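Local coordinates for hydrazine synthase alpha subunit (Candidatus Kuenenia stuttgartiensis, PDB 5C2V), which catalyses the condensation of hydroxylamine with ammonia to hydrazine, the second half-reaction of hydrazine synthase, and carries two c-type hemes, at residues Ile736-Ile739 with Glu740-Leu744. Residues are numbered along the deposited sequence; the frame is centred on the assembly and turned at random.
Sequences IFPI and EGRLL. With HEC (heme c), chain B.
R742 lays the flat end of its side chain alongside F737, where the loop between helices 717-722 and 751-762 turns back past a heme c. The loop belongs to the C-terminal cytochrome c domain, which harbours the bis-histidine heme. The two side chains lie next to each other and point the same way. Their ring and guanidinium planes are tilted by 28°. CB of F737 sits 3.7 Å above the guanidinium plane, over its centre. NH2 of R742 comes obliquely to the ring, near CD1 and CE1 of F737. The R742 chain is extended, with CG anti to the backbone N (chi1 -173°), and this carries the guanidinium back as far as F737. NH2 also forms a salt bridge with E724, which ties down this end of the guanidinium. On its other side, the F737 ring has CG2 of I736 over the centre of one face, 3.7 Å above the plane.

The stem of R742 runs past the preceding backbone, with CB 3.4 Å from O of P738. G741 has a positive phi within the bend between P738 and R742.

The same loop borders one heme propionate. CG of P738 lies 3.5 Å from O1D of the heme. The backbone N of L743 gives a weak, bent hydrogen bond to O2D. R721, R733 and Y707 also hydrogen-bond to the heme. L743 reaches over the porphyrin margin, and its backbone O accepts a hydrogen bond from ND1 of H745, an axial ligand of the heme iron. CD2 of L743 ends 3.5 Å from the meso carbon CHD of the heme.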
ATOM      1  N   ILE D 736      22.940  -7.413  13.497  1.00 49.36           N
ATOM      2  CA  ILE D 736      22.283  -8.502  14.209  1.00 47.75           C
ATOM      3  C   ILE D 736      23.230  -9.144  15.214  1.00 46.39           C
ATOM      4  O   ILE D 736      22.989  -9.104  16.421  1.00 51.14           O
ATOM      5  CB  ILE D 736      21.757  -9.574  13.238  1.00 57.37           C
ATOM      6  CG1 ILE D 736      20.793  -8.947  12.230  1.00 50.04           C
ATOM      7  CG2 ILE D 736      21.071 -10.696  14.003  1.00 52.24           C
ATOM      8  CD1 ILE D 736      20.212  -9.929  11.241  1.00 61.88           C
ATOM      9  N   PHE D 737      24.304  -9.741  14.709  1.00 47.68           N
ATOM     10  CA  PHE D 737      25.282 -10.398  15.563  1.00 49.71           C
ATOM     11  C   PHE D 737      26.473  -9.487  15.843  1.00 59.23           C
ATOM     12  O   PHE D 737      27.225  -9.143  14.930  1.00 54.76           O
ATOM     13  CB  PHE D 737      25.752 -11.704  14.924  1.00 55.57           C
ATOM     14  CG  PHE D 737      24.628 -12.600  14.493  1.00 57.86           C
ATOM     15  CD1 PHE D 737      23.895 -13.311  15.428  1.00 62.63           C
ATOM     16  CD2 PHE D 737      24.300 -12.729  13.153  1.00 56.94           C
ATOM     17  CE1 PHE D 737      22.859 -14.136  15.036  1.00 61.69           C
ATOM     18  CE2 PHE D 737      23.264 -13.552  12.755  1.00 57.33           C
ATOM     19  CZ  PHE D 737      22.543 -14.256  13.699  1.00 54.52           C
ATOM     20  N   PRO D 738      26.645  -9.092  17.114  1.00 67.55           N
ATOM     21  CA  PRO D 738      27.756  -8.239  17.547  1.00 50.27           C
ATOM     22  C   PRO D 738      29.112  -8.882  17.279  1.00 45.56           C
ATOM     23  O   PRO D 738      29.280 -10.078  17.516  1.00 61.26           O
ATOM     24  CB  PRO D 738      27.519  -8.086  19.054  1.00 43.04           C
ATOM     25  CG  PRO D 738      26.071  -8.370  19.244  1.00 68.11           C
ATOM     26  CD  PRO D 738      25.733  -9.412  18.226  1.00 51.02           C
ATOM     27  N   ILE D 739      30.064  -8.098  16.784  1.00 55.73           N
ATOM     28  CA  ILE D 739      31.409  -8.604  16.551  1.00 55.48           C
ATOM     29  C   ILE D 739      32.244  -8.521  17.823  1.00 50.72           C
ATOM     30  O   ILE D 739      33.299  -9.143  17.922  1.00 73.67           O
ATOM     31  CB  ILE D 739      32.123  -7.832  15.422  1.00 73.03           C
ATOM     32  CG1 ILE D 739      32.409  -6.391  15.850  1.00 74.47           C
ATOM     33  CG2 ILE D 739      31.295  -7.868  14.145  1.00 66.70           C
ATOM     34  CD1 ILE D 739      33.104  -5.566  14.789  1.00 85.89           C
ATOM     35  N   GLU D 740      31.761  -7.758  18.799  1.00 47.68           N
ATOM     36  CA  GLU D 740      32.482  -7.572  20.053  1.00 61.72           C
ATOM     37  C   GLU D 740      31.614  -7.889  21.266  1.00 54.44           C
ATOM     38  O   GLU D 740      30.496  -7.391  21.388  1.00 49.68           O
ATOM     39  CB  GLU D 740      33.015  -6.142  20.159  1.00 61.86           C
ATOM     40  CG  GLU D 740      34.504  -6.012  19.892  1.00 64.44           C
ATOM     41  CD  GLU D 740      34.999  -4.586  20.044  1.00 75.34           C
ATOM     42  OE1 GLU D 740      34.258  -3.654  19.666  1.00 65.13           O
ATOM     43  OE2 GLU D 740      36.128  -4.399  20.545  1.00 58.45           O
ATOM     44  N   GLY D 741      32.143  -8.717  22.161  1.00 62.29           N
ATOM     45  CA  GLY D 741      31.449  -9.067  23.386  1.00 59.48           C
ATOM     46  C   GLY D 741      30.228  -9.934  23.156  1.00 54.01           C
ATOM     47  O   GLY D 741      29.300  -9.940  23.965  1.00 54.16           O
ATOM     48  N   ARG D 742      30.228 -10.672  22.049  1.00 52.92           N
ATOM     49  CA  ARG D 742      29.110 -11.546  21.716  1.00 61.80           C
ATOM     50  C   ARG D 742      29.038 -12.727  22.679  1.00 59.39           C
ATOM     51  O   ARG D 742      30.056 -13.176  23.203  1.00 60.24           O
ATOM     52  CB  ARG D 742      29.229 -12.045  20.272  1.00 54.93           C
ATOM     53  CG  ARG D 742      28.018 -12.828  19.784  1.00 48.86           C
ATOM     54  CD  ARG D 742      28.212 -13.353  18.373  1.00 70.73           C
ATOM     55  NE  ARG D 742      27.087 -14.183  17.952  1.00 47.07           N
ATOM     56  CZ  ARG D 742      26.994 -14.772  16.764  1.00 65.38           C
ATOM     57  NH1 ARG D 742      27.962 -14.624  15.869  1.00 77.79           N
ATOM     58  NH2 ARG D 742      25.934 -15.512  16.470  1.00 57.97           N
ATOM     59  N   LEU D 743      27.825 -13.214  22.917  1.00 61.76           N
ATOM     60  CA  LEU D 743      27.612 -14.375  23.769  1.00 51.21           C
ATOM     61  C   LEU D 743      26.651 -15.346  23.091  1.00 58.57           C
ATOM     62  O   LEU D 743      25.550 -14.961  22.700  1.00 64.23           O
ATOM     63  CB  LEU D 743      27.068 -13.945  25.132  1.00 52.96           C
ATOM     64  CG  LEU D 743      27.065 -14.996  26.242  1.00 50.24           C
ATOM     65  CD1 LEU D 743      28.480 -15.462  26.541  1.00 54.18           C
ATOM     66  CD2 LEU D 743      26.415 -14.431  27.486  1.00 38.45           C
ATOM     67  N   LEU D 744      27.072 -16.599  22.943  1.00 64.19           N
ATOM     68  CA  LEU D 744      26.247 -17.592  22.260  1.00 57.65           C
ATOM     69  C   LEU D 744      25.035 -17.970  23.105  1.00 45.63           C
ATOM     70  O   LEU D 744      25.173 -18.433  24.237  1.00 50.42           O
ATOM     71  CB  LEU D 744      27.074 -18.836  21.929  1.00 37.31           C
ATOM     72  CG  LEU D 744      28.202 -18.636  20.915  1.00 44.10           C
ATOM     73  CD1 LEU D 744      28.975 -19.927  20.702  1.00 39.86           C
ATOM     74  CD2 LEU D 744      27.651 -18.114  19.596  1.00 35.10           C
TER
HETATM   75 FE   HEC B 906      20.937 -12.566  26.375  1.00 45.26          FE
HETATM   76  CHA HEC B 906      22.022 -10.179  24.161  1.00 38.26           C
HETATM   77  CHB HEC B 906      17.954 -12.787  24.693  1.00 52.26           C
HETATM   78  CHC HEC B 906      19.876 -15.056  28.531  1.00 58.54           C
HETATM   79  CHD HEC B 906      23.798 -12.219  28.252  1.00 54.04           C
HETATM   80  NA  HEC B 906      20.121 -11.627  24.760  1.00 37.90           N
HETATM   81  C1A HEC B 906      20.775 -10.725  23.941  1.00 51.49           C
HETATM   82  C2A HEC B 906      19.917 -10.452  22.807  1.00 42.97           C
HETATM   83  C3A HEC B 906      18.797 -11.167  22.950  1.00 51.66           C
HETATM   84  C4A HEC B 906      18.899 -11.924  24.182  1.00 45.98           C
HETATM   85  CMA HEC B 906      17.602 -11.186  21.972  1.00 41.19           C
HETATM   86  CAA HEC B 906      20.241  -9.500  21.635  1.00 42.64           C
HETATM   87  CBA HEC B 906      19.783  -8.086  21.978  1.00 49.45           C
HETATM   88  CGA HEC B 906      19.966  -7.191  20.780  1.00 53.98           C
HETATM   89  O1A HEC B 906      19.245  -6.164  20.676  1.00 43.41           O
HETATM   90  O2A HEC B 906      20.826  -7.510  19.919  1.00 36.17           O
HETATM   91  NB  HEC B 906      19.209 -13.670  26.611  1.00 56.47           N
HETATM   92  C1B HEC B 906      18.147 -13.679  25.727  1.00 49.25           C
HETATM   93  C2B HEC B 906      17.283 -14.789  26.080  1.00 37.24           C
HETATM   94  C3B HEC B 906      17.811 -15.406  27.144  1.00 54.66           C
HETATM   95  C4B HEC B 906      19.036 -14.720  27.493  1.00 47.67           C
HETATM   96  CMB HEC B 906      15.970 -15.165  25.358  1.00 43.07           C
HETATM   97  CAB HEC B 906      17.253 -16.646  27.881  1.00 45.85           C
HETATM   98  CBB HEC B 906      17.430 -17.906  27.004  1.00 42.55           C
HETATM   99  NC  HEC B 906      21.693 -13.471  28.068  1.00 46.65           N
HETATM  100  C1C HEC B 906      21.090 -14.471  28.806  1.00 58.57           C
HETATM  101  C2C HEC B 906      22.009 -14.886  29.846  1.00 57.82           C
HETATM  102  C3C HEC B 906      23.033 -14.023  29.846  1.00 56.31           C
HETATM  103  C4C HEC B 906      22.895 -13.169  28.677  1.00 54.58           C
HETATM  104  CMC HEC B 906      21.638 -15.868  30.980  1.00 46.59           C
HETATM  105  CAC HEC B 906      24.233 -14.012  30.825  1.00 37.12           C
HETATM  106  CBC HEC B 906      25.079 -15.297  30.682  1.00 37.74           C
HETATM  107  ND  HEC B 906      22.649 -11.360  26.228  1.00 55.49           N
HETATM  108  C1D HEC B 906      23.718 -11.433  27.120  1.00 48.97           C
HETATM  109  C2D HEC B 906      24.755 -10.534  26.668  1.00 57.95           C
HETATM  110  C3D HEC B 906      24.226  -9.889  25.380  1.00 62.10           C
HETATM  111  C4D HEC B 906      22.900 -10.461  25.190  1.00 46.65           C
HETATM  112  CMD HEC B 906      26.123 -10.285  27.340  1.00 46.49           C
HETATM  113  CAD HEC B 906      24.997  -8.837  24.539  1.00 40.26           C
HETATM  114  CBD HEC B 906      24.836  -8.977  23.025  1.00 41.71           C
HETATM  115  CGD HEC B 906      25.202 -10.356  22.540  1.00 57.04           C
HETATM  116  O1D HEC B 906      24.740 -10.736  21.433  1.00 40.56           O
HETATM  117  O2D HEC B 906      25.951 -11.077  23.249  1.00 74.10           O